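Local coordinates for protein ORF 37 (Human herpesvirus 8 type M, PDB 3FHD) that processes branched or non-linear viral DNA as a metal-binding endonuclease and exonuclease that accepts both double- and single-stranded substrates, at residues Glu207-Leu212 / Ile267-Lys272; Asp301-Tyr304 / Pro309-Glu312; Asp369-Arg374 / Phe430-Gly435; Gly375-Lys380 / Glu454-Leu459. All coordinates share one frame; numbering follows the deposited sequence.

Overall arrangement
All four contacts reach one mixed sheet. Interaction 1 sets helix 203-217 over strand 262-269 at the magnesium site, with its centre about 11 Å from that of interaction 4 and about 15 Å from that of interaction 3. The centre of interaction 2, at strand 311-313, one of the two outermost strands, lies about 18 Å from that of interaction 1. Along the chain interaction 1 closes before interaction 2 opens, and both precede interactions 3 and 4, whose segments alternate and whose centres are about 7 Å apart, on neighbouring strands 423-432 and 455-464. Side chains of strand 423-432 touch interactions 1 and 2, so packing is continuous from the metal-binding strand of this PD-(D/E)XK nuclease.

Interaction 1 (Glu207-Leu212 / Ile267-Lys272); sequences EVVKTL and IKCRFK. With MG (magnesium ion), chain E; SO4 (sulfate ion), chain C.
Lys210 NZ is gripped by three groups: one turn back on its own helix Glu207 OE2 lies 3.6 Å from Lys210 NZ in a salt bridge, and the carbonyl oxygens of Asp243 and Leu225 take hydrogen bonds. The extended lysine chain passes Ile267 at about a right angle, with Lys210 CG pressed to 3.5 Å from Ile267 CD1, tighter than usual for two carbons. Beside it Val209 and Ile267 point past one another, side by side, Val209 CB reaching Ile267 CG2 at 3.6 Å. Ile267 CG1 stands anti to its carbonyl carbon (chi1 -71°), which carries CD1 to the lysine and leaves CG2 for the valine. Glu266, Ile267 and Lys268 fit the (D/E)XK part of the PD-(D/E)XK nuclease signature: Ile267 O binds magnesium at 2.4 Å, Asp243 and Glu266 supply carboxylate oxygens, and the Ile267 side chain packs between strand and helix. Farther along, Cys269 SG sits 4.3 Å from Val209 CG2 and close to Cys205; the disulfide these cysteines form in another structure of the protein is absent here. Past the strand a sulfate, probably a crystallisation additive, accepts from two successive amides, Phe271 N to O4 at 2.9 Å and Lys272 N to O2 at 3.0 Å. The same sulfate O2 hangs over one face of the Arg270 guanidinium.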
# COMPACT_ATOMS: atom_id res chain seq x y z
N GLU A 207 -5.05 -12.78 0.52
CA GLU A 207 -4.89 -13.40 1.84
C GLU A 207 -4.18 -14.74 1.75
O GLU A 207 -3.43 -15.11 2.67
CB GLU A 207 -6.25 -13.60 2.54
CG GLU A 207 -6.87 -12.35 3.14
CD GLU A 207 -5.94 -11.64 4.11
OE1 GLU A 207 -5.48 -12.28 5.10
OE2 GLU A 207 -5.69 -10.43 3.89
N VAL A 208 -4.43 -15.48 0.65
CA VAL A 208 -3.75 -16.75 0.46
C VAL A 208 -2.25 -16.53 0.30
O VAL A 208 -1.44 -17.26 0.91
CB VAL A 208 -4.33 -17.57 -0.71
CG1 VAL A 208 -3.38 -18.70 -1.10
CG2 VAL A 208 -5.68 -18.15 -0.32
N VAL A 209 -1.88 -15.55 -0.53
CA VAL A 209 -0.47 -15.25 -0.69
C VAL A 209 0.19 -14.83 0.65
O VAL A 209 1.32 -15.26 0.93
CB VAL A 209 -0.18 -14.20 -1.79
CG1 VAL A 209 1.35 -13.90 -1.87
CG2 VAL A 209 -0.73 -14.69 -3.14
N LYS A 210 -0.49 -14.02 1.46
CA LYS A 210 0.05 -13.66 2.80
C LYS A 210 0.35 -14.91 3.61
O LYS A 210 1.43 -15.00 4.22
CB LYS A 210 -0.94 -12.83 3.63
CG LYS A 210 -1.16 -11.46 3.14
CD LYS A 210 -1.86 -10.56 4.15
CE LYS A 210 -2.51 -9.42 3.35
NZ LYS A 210 -2.89 -8.21 4.13
N THR A 211 -0.59 -15.85 3.63
CA THR A 211 -0.37 -17.14 4.33
C THR A 211 0.85 -17.91 3.83
O THR A 211 1.59 -18.49 4.65
CB THR A 211 -1.61 -18.05 4.27
OG1 THR A 211 -2.75 -17.31 4.71
CG2 THR A 211 -1.44 -19.26 5.23
N LEU A 212 1.05 -17.94 2.52
CA LEU A 212 2.25 -18.54 1.91
C LEU A 212 3.56 -17.88 2.36
O LEU A 212 4.53 -18.59 2.70
CB LEU A 212 2.16 -18.50 0.38
CG LEU A 212 1.10 -19.37 -0.31
CD1 LEU A 212 0.84 -18.91 -1.74
CD2 LEU A 212 1.49 -20.85 -0.28
N ILE A 267 1.78 -7.55 -2.44
CA ILE A 267 1.23 -8.80 -3.00
C ILE A 267 0.34 -8.49 -4.22
O ILE A 267 -0.47 -7.58 -4.15
CB ILE A 267 0.45 -9.58 -1.90
CG1 ILE A 267 1.43 -10.16 -0.89
CG2 ILE A 267 -0.48 -10.69 -2.52
CD1 ILE A 267 0.81 -10.48 0.44
N LYS A 268 0.53 -9.21 -5.34
CA LYS A 268 -0.34 -9.08 -6.53
C LYS A 268 -0.80 -10.48 -6.95
O LYS A 268 -0.07 -11.44 -6.75
CB LYS A 268 0.41 -8.45 -7.72
CG LYS A 268 1.01 -7.07 -7.44
CD LYS A 268 -0.13 -6.08 -7.17
CE LYS A 268 0.43 -4.72 -6.76
NZ LYS A 268 -0.63 -3.82 -6.26
N CYS A 269 -1.99 -10.61 -7.51
CA CYS A 269 -2.42 -11.91 -8.04
C CYS A 269 -2.65 -11.78 -9.53
O CYS A 269 -3.12 -10.73 -9.99
CB CYS A 269 -3.67 -12.41 -7.32
SG CYS A 269 -3.49 -12.50 -5.55
N ARG A 270 -2.28 -12.82 -10.30
CA ARG A 270 -2.38 -12.77 -11.76
C ARG A 270 -3.57 -13.55 -12.28
O ARG A 270 -3.42 -14.70 -12.66
CB ARG A 270 -1.13 -13.38 -12.38
CG ARG A 270 0.14 -12.77 -11.89
CD ARG A 270 0.52 -11.68 -12.80
NE ARG A 270 -0.36 -10.56 -12.58
CZ ARG A 270 -0.45 -9.51 -13.37
NH1 ARG A 270 0.30 -9.44 -14.46
NH2 ARG A 270 -1.29 -8.52 -13.06
N PHE A 271 -4.75 -12.93 -12.31
CA PHE A 271 -5.94 -13.68 -12.66
C PHE A 271 -6.01 -14.12 -14.13
O PHE A 271 -6.72 -15.09 -14.44
CB PHE A 271 -7.18 -12.96 -12.20
CG PHE A 271 -7.28 -12.84 -10.71
CD1 PHE A 271 -7.04 -13.95 -9.88
CD2 PHE A 271 -7.59 -11.61 -10.11
CE1 PHE A 271 -7.11 -13.85 -8.50
CE2 PHE A 271 -7.67 -11.50 -8.72
CZ PHE A 271 -7.43 -12.63 -7.92
N LYS A 272 -5.25 -13.47 -15.01
CA LYS A 272 -5.25 -13.89 -16.44
C LYS A 272 -4.72 -15.30 -16.60
O LYS A 272 -4.93 -15.92 -17.64
CB LYS A 272 -4.36 -12.99 -17.31
CG LYS A 272 -4.80 -11.55 -17.56
CD LYS A 272 -3.72 -10.80 -18.43
CE LYS A 272 -2.35 -10.67 -17.72
NZ LYS A 272 -1.36 -9.68 -18.35
MG MG E . -1.53 -5.81 -2.98
S SO4 C . -4.47 -10.03 -14.10
O1 SO4 C . -5.78 -10.25 -14.74
O2 SO4 C . -3.50 -11.03 -14.56
O3 SO4 C . -4.01 -8.70 -14.50
O4 SO4 C . -4.66 -10.06 -12.65

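Interaction 2 (Asp301-Tyr304 / Pro309-Glu312); sequences DFFY and PAVE
A short loop joins the C-terminal end of helix 296-303 to strand 311-313, an outermost strand of the sheet, and the contact folds these two ends against each other. At its centre is a CH-pi interaction: Val311 CG2 lies 3.6 Å from the centroid of the Phe303 ring and only 7° off the ring normal, so that it is nearly equidistant from all six ring carbons. The valine rotamer divides its two methyls between two aromatic residues. With CG1 anti to the backbone N (chi1 171°), CG2 faces the phenylalanine while Val311 CG1 comes to 4.0 Å from Tyr304 OH. Ala310 CB approaches the same Phe303 ring obliquely, 4.3 Å from CE1.

Tyr304, the first residue to leave the helical conformation, uses the edge of its ring instead. Pro309 CB lies close to the ring plane, 3.4 Å from Tyr304 CD1, and Val311 O also lies in that plane, 3.7 Å from Tyr304 CE1. The phenol OH is hydrogen-bonded to the carbonyl oxygen of Trp333, which fixes the far end of the side chain. No hydrogen bond passes directly between the two segments, but Tyr273 OH bridges them, bonding both Phe303 O and Ala310 N. Leu387 of strand 379-389 packs on Phe303 and Val311 together. The result is a helix-loop-strand connection of an alpha/beta fold, with the last helical turn packed through an aromatic face onto the strand that follows.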
# COMPACT_ATOMS: atom_id res chain seq x y z
N ASP A 301 7.35 -20.92 -21.17
CA ASP A 301 6.22 -21.50 -21.88
C ASP A 301 4.90 -21.26 -21.15
O ASP A 301 3.84 -21.05 -21.78
CB ASP A 301 6.45 -23.00 -22.12
N PHE A 302 4.96 -21.29 -19.81
CA PHE A 302 3.82 -20.96 -18.97
C PHE A 302 3.44 -19.48 -19.15
O PHE A 302 2.28 -19.15 -19.42
CB PHE A 302 4.11 -21.30 -17.50
CG PHE A 302 3.03 -20.86 -16.55
CD1 PHE A 302 1.83 -21.56 -16.47
CD2 PHE A 302 3.23 -19.75 -15.73
CE1 PHE A 302 0.82 -21.15 -15.59
CE2 PHE A 302 2.22 -19.32 -14.86
CZ PHE A 302 1.01 -20.03 -14.79
N PHE A 303 4.42 -18.59 -19.05
CA PHE A 303 4.14 -17.17 -19.24
C PHE A 303 3.50 -16.86 -20.59
O PHE A 303 2.52 -16.11 -20.67
CB PHE A 303 5.39 -16.31 -19.02
CG PHE A 303 5.65 -15.96 -17.58
CD1 PHE A 303 4.66 -15.33 -16.82
CD2 PHE A 303 6.86 -16.25 -16.98
CE1 PHE A 303 4.89 -15.00 -15.49
CE2 PHE A 303 7.09 -15.93 -15.66
CZ PHE A 303 6.10 -15.30 -14.91
N TYR A 304 4.04 -17.48 -21.64
CA TYR A 304 3.56 -17.24 -22.99
C TYR A 304 2.50 -18.25 -23.43
O TYR A 304 2.42 -18.58 -24.61
CB TYR A 304 4.73 -17.19 -24.00
CG TYR A 304 5.80 -16.14 -23.69
CD1 TYR A 304 5.46 -14.91 -23.12
CD2 TYR A 304 7.13 -16.38 -23.97
CE1 TYR A 304 6.45 -13.95 -22.84
CE2 TYR A 304 8.12 -15.44 -23.70
CZ TYR A 304 7.78 -14.22 -23.14
OH TYR A 304 8.77 -13.28 -22.87
N PRO A 309 1.00 -11.60 -22.17
CA PRO A 309 1.96 -12.17 -21.21
C PRO A 309 2.43 -11.16 -20.14
O PRO A 309 2.53 -9.95 -20.42
CB PRO A 309 3.14 -12.58 -22.08
CG PRO A 309 2.60 -12.64 -23.46
CD PRO A 309 1.57 -11.58 -23.53
N ALA A 310 2.71 -11.67 -18.95
CA ALA A 310 3.09 -10.82 -17.83
C ALA A 310 4.58 -10.44 -17.86
O ALA A 310 5.03 -9.62 -17.05
CB ALA A 310 2.72 -11.47 -16.48
N VAL A 311 5.34 -11.02 -18.79
CA VAL A 311 6.77 -10.74 -18.92
C VAL A 311 7.03 -10.10 -20.29
O VAL A 311 6.47 -10.55 -21.31
CB VAL A 311 7.60 -12.05 -18.79
CG1 VAL A 311 9.05 -11.81 -19.15
CG2 VAL A 311 7.47 -12.64 -17.39
N GLU A 312 7.89 -9.08 -20.32
CA GLU A 312 8.27 -8.42 -21.58
C GLU A 312 9.79 -8.44 -21.74
O GLU A 312 10.52 -8.12 -20.80
CB GLU A 312 7.72 -6.97 -21.60
CG GLU A 312 8.16 -6.11 -22.82
CD GLU A 312 8.05 -4.58 -22.60
OE1 GLU A 312 8.18 -4.09 -21.44
OE2 GLU A 312 7.88 -3.85 -23.61

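Interaction 3 (Asp369-Arg374 / Phe430-Gly435); sequences DPQDTR and FFRKRG
The polar link is a salt bridge between Asp369 and Arg432, with Arg432 NH2 donating to Asp369 OD1 over 2.8 Å at a bent N-H...O angle of 143°. The arginine comes from the syn side but out of the carboxylate plane, and the two flat groups are turned 48° apart. Its chain leaves the strand with CG between the backbone N and the carbonyl carbon (chi1 75°) and then runs extended to NE, which carries the guanidinium across to the aspartate.

Of the remaining hydrogen bonds, the main one shares the same oxygen: Gln371 N donates to Asp369 OD1 at 2.9 Å and reaches it from the carboxylate face opposite to the arginine. Both partners together hold the carboxylate in its orientation. The other oxygen, Asp369 OD2, pairs with Lys277, and Arg432 NH1 pairs with Asp438, so charges alternate along the row.

Van der Waals contact is slight, with Pro370 CD 4.0 Å from Arg432 NH2; Ile455 packs on Pro370 and on Arg432. The arrangement is that of an aspartate N-cap, here on the short, weakly bonded helix 370-373, whose capping oxygen is also tied to Arg432 of strand 423-432.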
# COMPACT_ATOMS: atom_id res chain seq x y z
N ASP A 369 0.72 -29.76 -5.36
CA ASP A 369 -0.65 -29.82 -5.80
C ASP A 369 -1.47 -30.59 -4.75
O ASP A 369 -1.19 -31.75 -4.49
CB ASP A 369 -0.68 -30.51 -7.16
CG ASP A 369 -2.04 -30.51 -7.81
OD1 ASP A 369 -3.07 -30.44 -7.11
OD2 ASP A 369 -2.07 -30.57 -9.05
N PRO A 370 -2.50 -29.93 -4.14
CA PRO A 370 -3.30 -30.63 -3.12
C PRO A 370 -4.14 -31.82 -3.64
O PRO A 370 -4.75 -32.54 -2.84
CB PRO A 370 -4.19 -29.52 -2.54
CG PRO A 370 -4.29 -28.49 -3.64
CD PRO A 370 -2.97 -28.55 -4.37
N GLN A 371 -4.18 -32.04 -4.96
CA GLN A 371 -4.87 -33.23 -5.46
C GLN A 371 -4.03 -34.48 -5.21
O GLN A 371 -4.55 -35.61 -5.14
CB GLN A 371 -5.25 -33.10 -6.93
CG GLN A 371 -6.32 -34.10 -7.37
CD GLN A 371 -6.85 -33.81 -8.75
OE1 GLN A 371 -6.84 -32.67 -9.20
NE2 GLN A 371 -7.30 -34.85 -9.44
N ASP A 372 -2.72 -34.27 -5.07
CA ASP A 372 -1.79 -35.33 -4.72
C ASP A 372 -1.82 -35.59 -3.20
O ASP A 372 -1.93 -36.73 -2.75
CB ASP A 372 -0.37 -34.96 -5.17
CG ASP A 372 -0.22 -34.86 -6.70
OD1 ASP A 372 -1.13 -35.30 -7.46
OD2 ASP A 372 0.83 -34.33 -7.16
N THR A 373 -1.75 -34.50 -2.43
CA THR A 373 -1.55 -34.57 -0.97
C THR A 373 -2.87 -34.61 -0.18
O THR A 373 -2.85 -34.66 1.06
CB THR A 373 -0.72 -33.37 -0.47
OG1 THR A 373 -1.43 -32.16 -0.76
CG2 THR A 373 0.64 -33.32 -1.14
N ARG A 374 -4.00 -34.57 -0.90
CA ARG A 374 -5.35 -34.43 -0.33
C ARG A 374 -5.53 -33.24 0.63
O ARG A 374 -6.40 -33.27 1.51
CB ARG A 374 -5.83 -35.73 0.34
CG ARG A 374 -5.86 -36.97 -0.56
CD ARG A 374 -6.35 -36.72 -1.99
NE ARG A 374 -7.80 -36.49 -2.08
CZ ARG A 374 -8.42 -35.94 -3.12
NH1 ARG A 374 -9.74 -35.78 -3.10
NH2 ARG A 374 -7.72 -35.55 -4.20
N PHE A 430 -0.13 -17.07 -8.36
CA PHE A 430 -0.80 -17.66 -9.52
C PHE A 430 -1.67 -18.76 -8.98
O PHE A 430 -1.33 -19.39 -7.95
CB PHE A 430 0.21 -18.26 -10.50
CG PHE A 430 1.10 -17.24 -11.16
CD1 PHE A 430 0.81 -16.75 -12.44
CD2 PHE A 430 2.25 -16.77 -10.52
CE1 PHE A 430 1.62 -15.81 -13.05
CE2 PHE A 430 3.09 -15.84 -11.14
CZ PHE A 430 2.77 -15.35 -12.40
N PHE A 431 -2.81 -18.98 -9.64
CA PHE A 431 -3.88 -19.81 -9.08
C PHE A 431 -4.51 -20.74 -10.12
O PHE A 431 -4.35 -20.54 -11.33
CB PHE A 431 -4.98 -18.95 -8.42
CG PHE A 431 -4.52 -18.17 -7.21
CD1 PHE A 431 -4.66 -18.70 -5.93
CD2 PHE A 431 -3.96 -16.91 -7.36
CE1 PHE A 431 -4.24 -17.98 -4.80
CE2 PHE A 431 -3.53 -16.19 -6.22
CZ PHE A 431 -3.66 -16.75 -4.95
N ARG A 432 -5.22 -21.75 -9.61
CA ARG A 432 -6.06 -22.62 -10.41
C ARG A 432 -7.46 -22.84 -9.80
O ARG A 432 -7.65 -22.75 -8.57
CB ARG A 432 -5.36 -23.95 -10.73
CG ARG A 432 -5.29 -24.95 -9.56
CD ARG A 432 -4.77 -26.31 -10.06
NE ARG A 432 -4.64 -27.31 -8.97
CZ ARG A 432 -5.66 -27.98 -8.43
NH1 ARG A 432 -6.91 -27.76 -8.83
NH2 ARG A 432 -5.43 -28.89 -7.48
N LYS A 433 -8.43 -23.10 -10.67
CA LYS A 433 -9.76 -23.49 -10.22
C LYS A 433 -9.72 -24.83 -9.47
O LYS A 433 -8.92 -25.73 -9.78
CB LYS A 433 -10.72 -23.59 -11.41
CG LYS A 433 -11.04 -22.26 -12.13
CD LYS A 433 -11.59 -21.18 -11.15
CE LYS A 433 -12.19 -19.97 -11.91
NZ LYS A 433 -12.65 -18.88 -10.97
N ARG A 434 -10.60 -24.94 -8.48
CA ARG A 434 -10.88 -26.23 -7.84
C ARG A 434 -11.67 -27.13 -8.77
O ARG A 434 -12.54 -26.66 -9.50
CB ARG A 434 -11.66 -26.03 -6.55
CG ARG A 434 -10.87 -25.40 -5.48
CD ARG A 434 -11.77 -25.23 -4.28
NE ARG A 434 -11.15 -24.37 -3.28
CZ ARG A 434 -10.65 -24.82 -2.13
NH1 ARG A 434 -10.71 -26.13 -1.86
NH2 ARG A 434 -10.10 -23.97 -1.26
N GLY A 435 -11.34 -28.41 -8.75
CA GLY A 435 -11.99 -29.37 -9.62
C GLY A 435 -12.76 -30.36 -8.79
O GLY A 435 -12.70 -30.34 -7.55

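Interaction 4 (Gly375-Lys380 / Glu454-Leu459); sequences GQISIK and EIPTLL
This is a small apolar contact between the approach to strand 379-389 and the beginning of strand 455-464. Strand 362-367 lies between those two in the sheet order, and Leu367, at its end, touches both Ile377 and Pro456. A single methyl makes the contact: Ile377 CD1 lies 4.0 Å from Pro456 CD and 4.3 Å from Ile455 CG2. Ile377 CG1 stands anti to the carbonyl carbon; with chi1 -61° and an extended chi2 of 160°, the terminal methyl reaches the CG-CD side of the proline ring. Ile377 CA and Pro456 CA are 8.2 Å apart, with the isoleucine chain lying at a slant to the proline ring. With no hydrogen bond between the segments, hydrophobic packing carries the contact.

Just past the proline, Thr457 and Leu458 both face Phe430 of the neighbouring antiparallel strand 423-432, a classic beta bulge. Leu449 packs on the isoleucine, while Val208 and Leu212 of helix 203-217 rest on the proline. The helix and the lead-in to strand 379-389 thus both pack on the proline at the start of strand 455-464, an apolar arrangement that belongs to the layered alpha/beta core of this nuclease.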
# COMPACT_ATOMS: atom_id res chain seq x y z
N GLY A 375 -4.73 -32.18 0.45
CA GLY A 375 -4.90 -30.99 1.28
C GLY A 375 -3.72 -30.07 1.43
O GLY A 375 -3.85 -28.86 1.25
N GLN A 376 -2.56 -30.62 1.78
CA GLN A 376 -1.41 -29.77 2.11
C GLN A 376 -0.72 -29.13 0.91
O GLN A 376 -0.34 -29.82 -0.06
CB GLN A 376 -0.38 -30.50 2.98
CG GLN A 376 0.59 -29.55 3.69
CD GLN A 376 1.30 -30.20 4.86
OE1 GLN A 376 1.17 -29.75 6.01
NE2 GLN A 376 2.04 -31.28 4.59
N ILE A 377 -0.56 -27.81 1.00
CA ILE A 377 0.17 -27.04 0.01
C ILE A 377 1.45 -26.51 0.65
O ILE A 377 1.40 -25.66 1.54
CB ILE A 377 -0.67 -25.84 -0.55
CG1 ILE A 377 -1.95 -26.36 -1.24
CG2 ILE A 377 0.19 -24.98 -1.49
CD1 ILE A 377 -3.08 -25.32 -1.40
N SER A 378 2.58 -27.02 0.17
CA SER A 378 3.89 -26.61 0.63
C SER A 378 4.80 -26.38 -0.59
O SER A 378 4.35 -26.54 -1.72
CB SER A 378 4.47 -27.68 1.58
OG SER A 378 4.50 -28.95 0.94
N ILE A 379 6.05 -26.00 -0.36
CA ILE A 379 6.99 -25.78 -1.48
C ILE A 379 7.42 -27.13 -2.03
O ILE A 379 7.87 -27.99 -1.27
CB ILE A 379 8.22 -24.93 -1.04
CG1 ILE A 379 7.78 -23.54 -0.56
CG2 ILE A 379 9.25 -24.80 -2.16
CD1 ILE A 379 8.88 -22.76 0.16
N LYS A 380 7.24 -27.32 -3.35
CA LYS A 380 7.71 -28.51 -4.06
C LYS A 380 9.12 -28.27 -4.60
O LYS A 380 9.98 -29.15 -4.53
CB LYS A 380 6.79 -28.86 -5.24
CG LYS A 380 7.18 -30.12 -5.98
CD LYS A 380 6.74 -30.09 -7.42
CE LYS A 380 6.93 -31.46 -8.06
NZ LYS A 380 8.32 -31.70 -8.55
N GLU A 454 -9.73 -19.96 -4.86
CA GLU A 454 -8.88 -20.73 -5.78
C GLU A 454 -7.61 -21.29 -5.10
O GLU A 454 -7.15 -20.79 -4.08
CB GLU A 454 -8.49 -19.89 -6.98
CG GLU A 454 -9.66 -19.51 -7.86
CD GLU A 454 -10.43 -18.26 -7.40
OE1 GLU A 454 -10.18 -17.69 -6.28
OE2 GLU A 454 -11.32 -17.85 -8.17
N ILE A 455 -7.06 -22.33 -5.70
CA ILE A 455 -5.85 -22.99 -5.20
C ILE A 455 -4.56 -22.32 -5.73
O ILE A 455 -4.40 -22.22 -6.95
CB ILE A 455 -5.88 -24.49 -5.60
CG1 ILE A 455 -6.98 -25.23 -4.81
CG2 ILE A 455 -4.51 -25.17 -5.45
CD1 ILE A 455 -7.32 -26.63 -5.39
N PRO A 456 -3.65 -21.91 -4.83
CA PRO A 456 -2.35 -21.37 -5.28
C PRO A 456 -1.44 -22.44 -5.88
O PRO A 456 -1.32 -23.56 -5.34
CB PRO A 456 -1.74 -20.77 -4.02
CG PRO A 456 -2.39 -21.50 -2.88
CD PRO A 456 -3.76 -21.92 -3.35
N THR A 457 -0.82 -22.09 -7.00
CA THR A 457 0.03 -23.00 -7.74
C THR A 457 1.49 -22.54 -7.80
O THR A 457 2.40 -23.37 -7.84
CB THR A 457 -0.45 -23.16 -9.21
OG1 THR A 457 -0.45 -21.87 -9.83
CG2 THR A 457 -1.86 -23.77 -9.28
N LEU A 458 1.70 -21.23 -7.82
CA LEU A 458 3.01 -20.66 -8.10
C LEU A 458 3.15 -19.33 -7.39
O LEU A 458 2.20 -18.54 -7.36
CB LEU A 458 3.14 -20.46 -9.60
CG LEU A 458 4.45 -20.05 -10.27
CD1 LEU A 458 5.45 -21.23 -10.28
CD2 LEU A 458 4.13 -19.61 -11.72
N LEU A 459 4.34 -19.10 -6.84
CA LEU A 459 4.69 -17.84 -6.18
C LEU A 459 6.01 -17.31 -6.76
O LEU A 459 7.00 -18.04 -6.84
CB LEU A 459 4.79 -18.03 -4.66
CG LEU A 459 5.10 -16.79 -3.78
CD1 LEU A 459 3.96 -15.81 -3.77
CD2 LEU A 459 5.47 -17.20 -2.35